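Local structure of 4-hydroxybenzoyl-CoA Thioesterase (Pseudomonas sp. CBS3, 1LO7) at residues Y24-Y27 / H28-L31; K85-R89 / K90-Q94; M121-E125 / R126-I130. The protein hydrolyses 4-hydroxybenzoyl-CoA to 4-hydroxybenzoate and coenzyme A, the last step in converting 4-chlorobenzoate to 4-hydroxybenzoate. All coordinates share one frame; numbering follows the deposited sequence. Where two conformers were deposited one is given.

Interaction 1: residues Y24-Y27 / H28-L31; sequences YPNY and HRWL. Unlike the reference sequence in segment 24-27: Tyr-24 (reference Phe). With 4CO (4-hydroxyphenacyl coenzyme A), chain B.
Asn-26 and Trp-30 meet one turn apart near the N-terminal end of helix 25-41, the long helix that the curved antiparallel sheet of the hot dog fold wraps around. Trp-30 N donates to Asn-26 O at 3.0 Å, and this oxygen also lies over one face of the indole, displaced from the ring centre. Asn-26 CB makes a CH-pi contact over the six-membered ring, 4.2 Å from its centroid. The edge of that ring approaches the face of Tyr-27 in an offset edge-to-face pair with perpendicular planes. An alanine here in place of Trp-30 would keep the backbone bond but would probably uncover the Asn-26 carbonyl and leave the Tyr-27 face without its partner.

The Asn-26 amide is satisfied at both ends. Its CG stands beside the backbone N (chi1 -66°), alongside the bent Arg-29 chain, and OD1 accepts from Arg-29 NE at 3.3 Å (155° at the hydrogen), while ND2 donates weakly to Asp-15 O. Leu-31 N to Tyr-27 O, at 2.7 Å, continues the helical ladder.

Tyr-24 meets the inhibitor bound by a neighbouring subunit: its N donates to the phenacyl oxygen O1B at 2.9 Å and 172°. So straight a bond, close to the N-terminal end of helix 25-41, would be expected to polarise this carbonyl. O1B also lies in the plane of the Tyr-24 ring, 3.3 Å from CD2.

Interaction 2: residues K85-R89 / K90-Q94; sequences KEWRR and KSFVQ. With 4CO (4-hydroxyphenacyl coenzyme A), chain C.
The beta hairpin of strands 77-87 and 91-101 ends in a tight connection whose backbone amides bind the 3'-phosphate of the coenzyme A moiety. Arg-89 N donates to O9A at 2.8 Å and Ser-91 N to the same oxygen at 2.9 Å. Lys-90 N, between them, gives its main bond to O8A at 2.8 Å and only a weak one to O9A. Ser-91 OG stands between its own backbone N and carbonyl carbon (chi1 61°), which brings it 2.7 Å from O9A and also close to the ester oxygen O3D. A water links this hydroxyl to Arg-88, accepting from NH1 and donating to OG.

Next to the turn Arg-88 N donates to Ser-91 O, and further along Val-93 N to Glu-86 O pairs the strands. Lys-85 N also donates to Val-93 O, at 2.8 Å, so that Lys-85 and Glu-86 both face Val-93 in a classic beta bulge. On the Glu-86 face of the sheet, Arg-88 NE forms a salt bridge with Glu-86 OE1 at 2.7 Å. The other face holds Trp-87 and Phe-92, whose ring planes meet obliquely at 56°; Phe-92 also packs on Phe-119 and Phe-39. Arg-89 sends its guanidinium away to Glu-131, whereas that of Arg-88 is covered over its centre by a methyl of Val-93, with CG2 3.6 Å from CZ.

Interaction 3: residues M121-E125 / R126-I130; sequences MNDGE and RLRAI. With 4CO (4-hydroxyphenacyl coenzyme A), chain C.
Asp-123 N donates to Arg-126 O at 2.8 Å with an angle of 160° at the hydrogen. The return bond, Arg-126 N to Asp-123 O, is longer at 3.1 Å and comes from well above the carbonyl plane, so it does not use a lone pair. Leu-127 N, one residue on, instead donates to a water at 2.7 Å, and the water in turn donates to Glu-125 O. Asp-123 carries a second load through its carboxylate: OD2 is met nearly along its C-O axis by Arg-128 NE at 3.3 Å, in a salt bridge reached by an arginine chain bent at chi2 and chi3.

These pairs close the beta hairpin of strands 107-123 and 126-130 through a type II' turn, with Gly-124 at the positive phi (72°) that such a turn needs. Away from the turn, Met-121 and Arg-128 exchange two backbone bonds. Asn-122 OD1 and Leu-127 CD1 touch on the opposite face from the Asp-123/Arg-128 salt bridge. Leu-127 also turns CD2 to the pantetheine part of the inhibitor, 3.7 Å from its methyl CEP. Two residues along the same strand, Ala-129 N donates to the diphosphate oxygen O4A at 3.0 Å and 165°.

How the interactions relate
Interaction 1 is a buried contact along the helix that the sheet wraps, interaction 2 is partly buried, and interaction 3 lies at the surface, its centre about 21 Å from that of the chain. Their chemistry follows: helical backbone bonds and an aromatic pair in the first; backbone amides and salt bridges near the hairpin turns in the others, with an aromatic pair again in interaction 2. Interactions 2 and 3 belong to one sheet, in which strands 91-101 and 107-123 are neighbours; they touch through Lys-90 and Ile-130 and bind the same inhibitor molecule at its 3'-phosphate and its diphosphate-pantetheine portion. Residues 24-31 instead reach the inhibitor held by a neighbouring subunit, so each binding site draws on two chains.

Interaction 1: residues Y24-Y27 / H28-L31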
# COMPACT_ATOMS: atom_id res chain seq x y z
N TYR A 24 6.68 -7.01 -5.05
CA TYR A 24 7.52 -5.95 -5.64
C TYR A 24 7.23 -4.45 -5.48
O TYR A 24 8.17 -3.66 -5.33
CB TYR A 24 8.11 -6.28 -7.01
CG TYR A 24 7.24 -5.82 -8.14
CD1 TYR A 24 7.45 -4.57 -8.72
CD2 TYR A 24 6.21 -6.64 -8.60
CE1 TYR A 24 6.66 -4.16 -9.79
CE2 TYR A 24 5.41 -6.24 -9.67
CZ TYR A 24 5.65 -5.00 -10.26
OH TYR A 24 4.87 -4.59 -11.30
N PRO A 25 5.97 -4.04 -5.53
CA PRO A 25 5.73 -2.62 -5.39
C PRO A 25 6.26 -2.09 -4.06
O PRO A 25 6.61 -0.92 -3.92
CB PRO A 25 4.26 -2.41 -5.61
CG PRO A 25 3.84 -3.64 -6.43
CD PRO A 25 4.74 -4.77 -5.98
N ASN A 26 6.36 -2.98 -3.07
CA ASN A 26 6.91 -2.60 -1.76
C ASN A 26 8.35 -2.11 -1.87
O ASN A 26 8.75 -1.17 -1.16
CB ASN A 26 6.73 -3.68 -0.67
CG ASN A 26 5.26 -3.85 -0.39
OD1 ASN A 26 4.56 -2.85 -0.25
ND2 ASN A 26 4.74 -5.08 -0.35
N TYR A 27 9.16 -2.74 -2.76
CA TYR A 27 10.52 -2.26 -2.92
C TYR A 27 10.49 -0.79 -3.38
O TYR A 27 11.26 0.04 -2.92
CB TYR A 27 11.32 -3.05 -3.97
CG TYR A 27 11.68 -4.45 -3.49
CD1 TYR A 27 12.62 -4.60 -2.47
CD2 TYR A 27 11.11 -5.59 -4.05
CE1 TYR A 27 12.97 -5.88 -2.03
CE2 TYR A 27 11.45 -6.87 -3.62
CZ TYR A 27 12.39 -7.01 -2.60
OH TYR A 27 12.73 -8.26 -2.13
N HIS A 28 9.59 -0.44 -4.29
CA HIS A 28 9.54 0.94 -4.74
C HIS A 28 9.15 1.88 -3.58
O HIS A 28 9.63 2.99 -3.51
CB HIS A 28 8.57 1.08 -5.94
CG HIS A 28 9.10 0.31 -7.11
ND1 HIS A 28 10.23 0.77 -7.83
CD2 HIS A 28 8.68 -0.87 -7.66
CE1 HIS A 28 10.46 -0.15 -8.80
NE2 HIS A 28 9.54 -1.14 -8.72
N ARG A 29 8.27 1.42 -2.65
CA ARG A 29 7.91 2.26 -1.51
C ARG A 29 9.20 2.50 -0.74
O ARG A 29 9.48 3.62 -0.35
CB ARG A 29 6.99 1.49 -0.53
CG ARG A 29 5.54 1.40 -0.94
CD ARG A 29 4.62 1.35 0.29
NE ARG A 29 4.83 0.15 1.06
CZ ARG A 29 5.48 0.07 2.22
NH1 ARG A 29 5.98 1.15 2.77
NH2 ARG A 29 5.62 -1.11 2.86
N TRP A 30 9.99 1.45 -0.55
CA TRP A 30 11.22 1.61 0.21
C TRP A 30 12.27 2.48 -0.52
O TRP A 30 13.02 3.28 0.13
CB TRP A 30 11.78 0.26 0.66
CG TRP A 30 10.79 -0.49 1.49
CD1 TRP A 30 9.91 0.03 2.39
CD2 TRP A 30 10.59 -1.90 1.47
NE1 TRP A 30 9.15 -0.99 2.94
CE2 TRP A 30 9.55 -2.18 2.37
CE3 TRP A 30 11.16 -2.94 0.73
CZ2 TRP A 30 9.12 -3.49 2.55
CZ3 TRP A 30 10.74 -4.23 0.93
CH2 TRP A 30 9.71 -4.50 1.82
N LEU A 31 12.34 2.31 -1.85
CA LEU A 31 13.27 3.11 -2.66
C LEU A 31 12.89 4.59 -2.52
O LEU A 31 13.72 5.45 -2.37
CB LEU A 31 13.25 2.68 -4.14
CG LEU A 31 14.38 1.71 -4.50
CD1 LEU A 31 14.84 0.92 -3.29
CD2 LEU A 31 13.96 0.78 -5.64
N1A 4CO B . 17.37 -8.84 -16.70
C2A 4CO B . 16.90 -9.63 -17.71
N3A 4CO B . 16.59 -10.90 -17.65
C4A 4CO B . 16.78 -11.41 -16.41
C5A 4CO B . 17.26 -10.73 -15.30
C6A 4CO B . 17.56 -9.37 -15.47
N6A 4CO B . 18.01 -8.62 -14.49
N7A 4CO B . 17.34 -11.58 -14.20
C8A 4CO B . 16.92 -12.76 -14.65
N9A 4CO B . 16.59 -12.72 -15.98
C1D 4CO B . 16.18 -13.83 -16.85
C2D 4CO B . 17.34 -14.78 -17.14
O2D 4CO B . 18.20 -14.26 -18.16
C3D 4CO B . 16.56 -15.97 -17.66
O3D 4CO B . 15.95 -15.67 -18.88
P3D 4CO B . 16.05 -16.62 -20.14
O7A 4CO B . 17.32 -16.33 -20.78
O8A 4CO B . 15.97 -18.02 -19.71
O9A 4CO B . 14.86 -16.28 -21.07
C4D 4CO B . 15.43 -15.99 -16.63
O4D 4CO B . 15.34 -14.62 -16.11
C5D 4CO B . 15.52 -17.00 -15.52
O5D 4CO B . 16.61 -16.62 -14.67
P1A 4CO B . 17.66 -17.73 -14.26
O1A 4CO B . 18.72 -16.95 -13.60
O2A 4CO B . 18.14 -18.49 -15.39
O3A 4CO B . 17.00 -18.72 -13.32
P2A 4CO B . 16.89 -18.76 -11.72
O4A 4CO B . 15.95 -19.86 -11.40
O5A 4CO B . 18.21 -19.05 -11.17
O6A 4CO B . 16.55 -17.28 -11.06
CBP 4CO B . 14.81 -16.13 -10.01
CCP 4CO B . 15.28 -16.75 -11.33
CDP 4CO B . 14.77 -17.18 -8.88
CEP 4CO B . 13.46 -15.45 -10.21
CAP 4CO B . 15.86 -15.15 -9.45
OAP 4CO B . 16.14 -14.13 -10.41
C9P 4CO B . 15.27 -14.32 -8.31
O9P 4CO B . 14.95 -14.85 -7.27
N8P 4CO B . 15.04 -12.91 -8.57
C7P 4CO B . 14.26 -12.27 -7.50
C6P 4CO B . 12.75 -12.31 -7.78
C5P 4CO B . 12.05 -11.33 -6.84
O5P 4CO B . 12.16 -11.39 -5.62
N4P 4CO B . 11.24 -10.36 -7.55
C3P 4CO B . 10.64 -9.32 -6.72
C2P 4CO B . 9.47 -9.84 -5.93
S1P 4CO B . 8.49 -11.07 -6.79
O1B 4CO B . 5.76 -9.28 -6.64
C1B 4CO B . 5.90 -10.49 -6.68
C2B 4CO B . 5.08 -11.29 -7.60
C3B 4CO B . 5.24 -12.69 -7.62
C4B 4CO B . 4.46 -13.46 -8.48
C5B 4CO B . 3.49 -12.83 -9.29
O2B 4CO B . 2.64 -13.60 -10.12
C6B 4CO B . 3.35 -11.42 -9.28
C7B 4CO B . 4.16 -10.64 -8.42
CB 4CO B . 6.92 -11.17 -5.84

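Interaction 2: residues K85-R89 / K90-Q94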
# COMPACT_ATOMS: atom_id res chain seq x y z
N LYS A 85 24.39 9.11 -8.70
CA LYS A 85 25.28 8.59 -9.70
C LYS A 85 25.70 9.69 -10.67
O LYS A 85 26.84 9.75 -11.11
CB LYS A 85 24.51 7.46 -10.42
CG LYS A 85 25.28 6.57 -11.39
CD LYS A 85 24.40 5.90 -12.46
CE LYS A 85 25.10 4.80 -13.27
NZ LYS A 85 25.29 5.15 -14.69
N GLU A 86 24.76 10.59 -11.04
CA GLU A 86 25.08 11.65 -11.99
C GLU A 86 24.12 12.82 -11.90
O GLU A 86 22.89 12.66 -11.74
CB GLU A 86 25.00 11.00 -13.40
CG GLU A 86 25.16 11.96 -14.60
CD GLU A 86 24.83 11.26 -15.92
OE1 GLU A 86 24.53 11.83 -16.93
OE2 GLU A 86 24.87 9.95 -15.83
N TRP A 87 24.69 14.03 -12.01
CA TRP A 87 23.91 15.28 -12.01
C TRP A 87 23.90 15.70 -13.48
O TRP A 87 24.93 15.81 -14.15
CB TRP A 87 24.55 16.41 -11.19
CG TRP A 87 24.74 16.16 -9.71
CD1 TRP A 87 25.94 15.98 -9.08
CD2 TRP A 87 23.74 16.18 -8.70
NE1 TRP A 87 25.74 15.83 -7.75
CE2 TRP A 87 24.40 15.95 -7.47
CE3 TRP A 87 22.36 16.36 -8.71
CZ2 TRP A 87 23.70 15.89 -6.26
CZ3 TRP A 87 21.66 16.28 -7.50
CH2 TRP A 87 22.34 16.06 -6.30
N ARG A 88 22.71 15.91 -13.99
CA ARG A 88 22.51 16.27 -15.35
C ARG A 88 22.17 17.72 -15.38
O ARG A 88 22.96 18.49 -14.85
CB ARG A 88 21.54 15.33 -16.06
CG ARG A 88 22.14 13.93 -16.14
CD ARG A 88 21.18 12.87 -16.67
NE ARG A 88 21.85 11.57 -16.84
CZ ARG A 88 21.26 10.49 -17.34
NH1 ARG A 88 20.00 10.50 -17.74
NH2 ARG A 88 21.99 9.36 -17.46
N ARG A 89 21.07 18.11 -16.00
CA ARG A 89 20.76 19.53 -15.99
C ARG A 89 19.58 19.67 -15.06
O ARG A 89 19.73 20.15 -13.93
CB ARG A 89 20.45 20.09 -17.39
CG ARG A 89 20.08 21.58 -17.33
CD ARG A 89 20.10 22.23 -18.71
NE ARG A 89 20.41 23.66 -18.65
CZ ARG A 89 19.50 24.60 -18.40
NH1 ARG A 89 18.22 24.30 -18.19
NH2 ARG A 89 19.85 25.89 -18.35
N LYS A 90 18.42 19.23 -15.51
CA LYS A 90 17.24 19.28 -14.66
C LYS A 90 17.03 17.95 -13.95
O LYS A 90 16.25 17.82 -13.01
CB LYS A 90 16.00 19.56 -15.47
CG LYS A 90 15.98 20.93 -16.04
CD LYS A 90 14.58 21.30 -16.51
CE LYS A 90 14.55 22.69 -17.10
NZ LYS A 90 13.38 22.86 -17.93
N SER A 91 17.74 16.92 -14.38
CA SER A 91 17.55 15.61 -13.77
C SER A 91 18.77 15.09 -13.08
O SER A 91 19.85 15.62 -13.25
CB SER A 91 17.15 14.58 -14.84
OG SER A 91 18.18 14.43 -15.84
N PHE A 92 18.60 14.00 -12.33
CA PHE A 92 19.73 13.38 -11.67
C PHE A 92 19.41 11.87 -11.59
O PHE A 92 18.24 11.46 -11.59
CB PHE A 92 20.03 14.02 -10.30
CG PHE A 92 18.86 13.92 -9.32
CD1 PHE A 92 17.94 14.97 -9.19
CD2 PHE A 92 18.67 12.78 -8.53
CE1 PHE A 92 16.86 14.89 -8.30
CE2 PHE A 92 17.59 12.69 -7.63
CZ PHE A 92 16.68 13.75 -7.51
N VAL A 93 20.46 11.09 -11.52
CA VAL A 93 20.32 9.65 -11.46
C VAL A 93 20.65 9.28 -10.04
O VAL A 93 21.73 9.58 -9.56
CB VAL A 93 21.28 8.94 -12.43
CG1 VAL A 93 21.13 7.42 -12.27
CG2 VAL A 93 21.08 9.33 -13.92
N GLN A 94 19.67 8.66 -9.38
CA GLN A 94 19.84 8.23 -8.00
C GLN A 94 19.86 6.69 -7.98
O GLN A 94 18.91 6.03 -8.41
CB GLN A 94 18.70 8.77 -7.09
CG GLN A 94 19.02 8.71 -5.59
CD GLN A 94 18.01 9.53 -4.78
OE1 GLN A 94 18.35 10.12 -3.74
NE2 GLN A 94 16.79 9.59 -5.25
N1A 4CO C . 14.38 9.26 -19.13
C2A 4CO C . 15.43 10.06 -18.78
N3A 4CO C . 15.39 11.33 -18.45
C4A 4CO C . 14.13 11.82 -18.48
C5A 4CO C . 12.98 11.14 -18.83
C6A 4CO C . 13.12 9.78 -19.17
N6A 4CO C . 12.11 9.02 -19.51
N7A 4CO C . 11.86 11.97 -18.77
C8A 4CO C . 12.35 13.15 -18.39
N9A 4CO C . 13.72 13.12 -18.22
C1D 4CO C . 14.61 14.24 -17.91
C2D 4CO C . 14.75 15.21 -19.08
O2D 4CO C . 15.66 14.71 -20.07
C3D 4CO C . 15.34 16.40 -18.35
O3D 4CO C . 16.64 16.10 -17.90
P3D 4CO C . 17.85 17.08 -18.14
O7A 4CO C . 18.34 16.81 -19.48
O8A 4CO C . 17.42 18.47 -17.99
O9A 4CO C . 18.93 16.73 -17.07
C4D 4CO C . 14.45 16.39 -17.11
O4D 4CO C . 13.97 15.01 -16.97
C5D 4CO C . 13.33 17.38 -17.05
O5D 4CO C . 12.37 17.00 -18.04
P1A 4CO C . 11.81 18.12 -19.02
O1A 4CO C . 11.04 17.35 -20.00
O2A 4CO C . 12.87 18.90 -19.62
O3A 4CO C . 10.95 19.10 -18.23
P2A 4CO C . 9.37 19.11 -17.93
O4A 4CO C . 9.16 20.19 -16.95
O5A 4CO C . 8.66 19.41 -19.17
O6A 4CO C . 8.78 17.62 -17.53
CBP 4CO C . 7.96 16.43 -15.69
CCP 4CO C . 9.20 17.07 -16.31
CDP 4CO C . 6.83 17.47 -15.51
CEP 4CO C . 8.32 15.74 -14.38
CAP 4CO C . 7.29 15.46 -16.68
OAP 4CO C . 8.22 14.46 -17.09
C9P 4CO C . 6.24 14.61 -15.97
O9P 4CO C . 5.24 15.12 -15.52
N8P 4CO C . 6.54 13.20 -15.79
C7P 4CO C . 5.58 12.54 -14.90
C6P 4CO C . 6.04 12.56 -13.43
C5P 4CO C . 5.21 11.56 -12.63
O5P 4CO C . 3.98 11.60 -12.59
N4P 4CO C . 6.02 10.59 -11.93
C3P 4CO C . 5.28 9.53 -11.25
C2P 4CO C . 4.63 10.03 -9.99
S1P 4CO C . 5.58 11.26 -9.10
O1B 4CO C . 5.78 9.44 -6.40
C1B 4CO C . 5.79 10.65 -6.52
C2B 4CO C . 6.80 11.44 -5.81
C3B 4CO C . 6.79 12.85 -5.96
C4B 4CO C . 7.72 13.62 -5.27
C5B 4CO C . 8.65 13.00 -4.41
O2B 4CO C . 9.56 13.76 -3.66
C6B 4CO C . 8.67 11.58 -4.30
C7B 4CO C . 7.73 10.80 -5.00
CB 4CO C . 4.83 11.33 -7.42
O HOH W 1 18.03 12.51 -17.77

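Interaction 3: residues M121-E125 / R126-I130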
# COMPACT_ATOMS: atom_id res chain seq x y z
N MET A 121 8.32 21.78 -9.23
CA MET A 121 7.39 22.70 -8.64
C MET A 121 6.05 22.40 -9.21
O MET A 121 5.96 21.80 -10.27
CB MET A 121 7.87 24.12 -8.84
CG MET A 121 9.08 24.22 -7.94
SD MET A 121 9.65 25.87 -7.87
CE MET A 121 9.04 26.32 -9.51
N ASN A 122 5.01 22.79 -8.50
CA ASN A 122 3.63 22.62 -8.96
C ASN A 122 3.15 24.02 -9.34
O ASN A 122 2.99 24.86 -8.47
CB ASN A 122 2.64 22.01 -7.95
CG ASN A 122 2.63 20.50 -8.09
OD1 ASN A 122 2.82 19.95 -9.20
ND2 ASN A 122 2.45 19.83 -6.96
N ASP A 123 3.01 24.29 -10.64
CA ASP A 123 2.53 25.60 -11.13
C ASP A 123 1.04 25.40 -11.27
O ASP A 123 0.55 25.00 -12.34
CB ASP A 123 3.15 25.93 -12.49
CG ASP A 123 4.65 26.07 -12.41
OD1 ASP A 123 5.23 26.31 -11.36
OD2 ASP A 123 5.26 25.98 -13.57
N GLY A 124 0.34 25.63 -10.18
CA GLY A 124 -1.10 25.34 -10.24
C GLY A 124 -1.15 23.80 -10.26
O GLY A 124 -0.53 23.13 -9.43
N GLU A 125 -1.83 23.28 -11.24
CA GLU A 125 -1.98 21.83 -11.42
C GLU A 125 -0.89 21.20 -12.25
O GLU A 125 -0.83 19.98 -12.38
CB GLU A 125 -3.30 21.61 -12.19
CG GLU A 125 -4.51 22.08 -11.35
CD GLU A 125 -5.81 21.90 -12.06
OE1 GLU A 125 -5.89 21.89 -13.28
OE2 GLU A 125 -6.82 21.71 -11.24
N ARG A 126 -0.03 22.02 -12.82
CA ARG A 126 1.04 21.51 -13.66
C ARG A 126 2.38 21.33 -13.02
O ARG A 126 3.00 22.30 -12.58
CB ARG A 126 1.26 22.47 -14.80
CG ARG A 126 0.04 22.55 -15.72
CD ARG A 126 0.19 23.64 -16.76
NE ARG A 126 -0.95 23.92 -17.62
CZ ARG A 126 -1.01 24.93 -18.49
NH1 ARG A 126 0.01 25.80 -18.68
NH2 ARG A 126 -2.13 25.07 -19.20
N LEU A 127 2.83 20.08 -12.99
CA LEU A 127 4.15 19.77 -12.45
C LEU A 127 5.24 20.32 -13.45
O LEU A 127 5.13 20.28 -14.66
CB LEU A 127 4.24 18.25 -12.33
CG LEU A 127 5.53 17.85 -11.68
CD1 LEU A 127 5.50 18.31 -10.20
CD2 LEU A 127 5.66 16.32 -11.84
N ARG A 128 6.33 20.86 -12.95
CA ARG A 128 7.34 21.37 -13.83
C ARG A 128 8.74 21.16 -13.23
O ARG A 128 9.01 21.53 -12.08
CB ARG A 128 7.05 22.86 -14.06
CG ARG A 128 8.30 23.67 -14.42
CD ARG A 128 8.27 24.23 -15.84
NE ARG A 128 7.31 25.32 -16.02
CZ ARG A 128 6.94 25.86 -17.19
NH1 ARG A 128 7.42 25.42 -18.37
NH2 ARG A 128 6.05 26.86 -17.19
N ALA A 129 9.64 20.58 -14.02
CA ALA A 129 10.98 20.35 -13.54
C ALA A 129 11.83 21.60 -13.55
O ALA A 129 11.64 22.50 -14.38
CB ALA A 129 11.69 19.34 -14.43
N ILE A 130 12.79 21.65 -12.63
CA ILE A 130 13.67 22.81 -12.60
C ILE A 130 15.12 22.36 -12.67
O ILE A 130 15.47 21.22 -12.44
CB ILE A 130 13.49 23.61 -11.34
CG1 ILE A 130 13.85 22.74 -10.13
CG2 ILE A 130 12.06 24.08 -11.21
CD1 ILE A 130 13.87 23.52 -8.82
N1A 4CO C . 14.38 9.26 -19.13
C2A 4CO C . 15.43 10.06 -18.78
N3A 4CO C . 15.39 11.33 -18.45
C4A 4CO C . 14.13 11.82 -18.48
C5A 4CO C . 12.98 11.14 -18.83
C6A 4CO C . 13.12 9.78 -19.17
N6A 4CO C . 12.11 9.02 -19.51
N7A 4CO C . 11.86 11.97 -18.77
C8A 4CO C . 12.35 13.15 -18.39
N9A 4CO C . 13.72 13.12 -18.22
C1D 4CO C . 14.61 14.24 -17.91
C2D 4CO C . 14.75 15.21 -19.08
O2D 4CO C . 15.66 14.71 -20.07
C3D 4CO C . 15.34 16.40 -18.35
O3D 4CO C . 16.64 16.10 -17.90
P3D 4CO C . 17.85 17.08 -18.14
O7A 4CO C . 18.34 16.81 -19.48
O8A 4CO C . 17.42 18.47 -17.99
O9A 4CO C . 18.93 16.73 -17.07
C4D 4CO C . 14.45 16.39 -17.11
O4D 4CO C . 13.97 15.01 -16.97
C5D 4CO C . 13.33 17.38 -17.05
O5D 4CO C . 12.37 17.00 -18.04
P1A 4CO C . 11.81 18.12 -19.02
O1A 4CO C . 11.04 17.35 -20.00
O2A 4CO C . 12.87 18.90 -19.62
O3A 4CO C . 10.95 19.10 -18.23
P2A 4CO C . 9.37 19.11 -17.93
O4A 4CO C . 9.16 20.19 -16.95
O5A 4CO C . 8.66 19.41 -19.17
O6A 4CO C . 8.78 17.62 -17.53
CBP 4CO C . 7.96 16.43 -15.69
CCP 4CO C . 9.20 17.07 -16.31
CDP 4CO C . 6.83 17.47 -15.51
CEP 4CO C . 8.32 15.74 -14.38
CAP 4CO C . 7.29 15.46 -16.68
OAP 4CO C . 8.22 14.46 -17.09
C9P 4CO C . 6.24 14.61 -15.97
O9P 4CO C . 5.24 15.12 -15.52
N8P 4CO C . 6.54 13.20 -15.79
C7P 4CO C . 5.58 12.54 -14.90
C6P 4CO C . 6.04 12.56 -13.43
C5P 4CO C . 5.21 11.56 -12.63
O5P 4CO C . 3.98 11.60 -12.59
N4P 4CO C . 6.02 10.59 -11.93
C3P 4CO C . 5.28 9.53 -11.25
C2P 4CO C . 4.63 10.03 -9.99
S1P 4CO C . 5.58 11.26 -9.10
O1B 4CO C . 5.78 9.44 -6.40
C1B 4CO C . 5.79 10.65 -6.52
C2B 4CO C . 6.80 11.44 -5.81
C3B 4CO C . 6.79 12.85 -5.96
C4B 4CO C . 7.72 13.62 -5.27
C5B 4CO C . 8.65 13.00 -4.41
O2B 4CO C . 9.56 13.76 -3.66
C6B 4CO C . 8.67 11.58 -4.30
C7B 4CO C . 7.73 10.80 -5.00
CB 4CO C . 4.83 11.33 -7.42
O HOH W 2 1.25 18.32 -14.21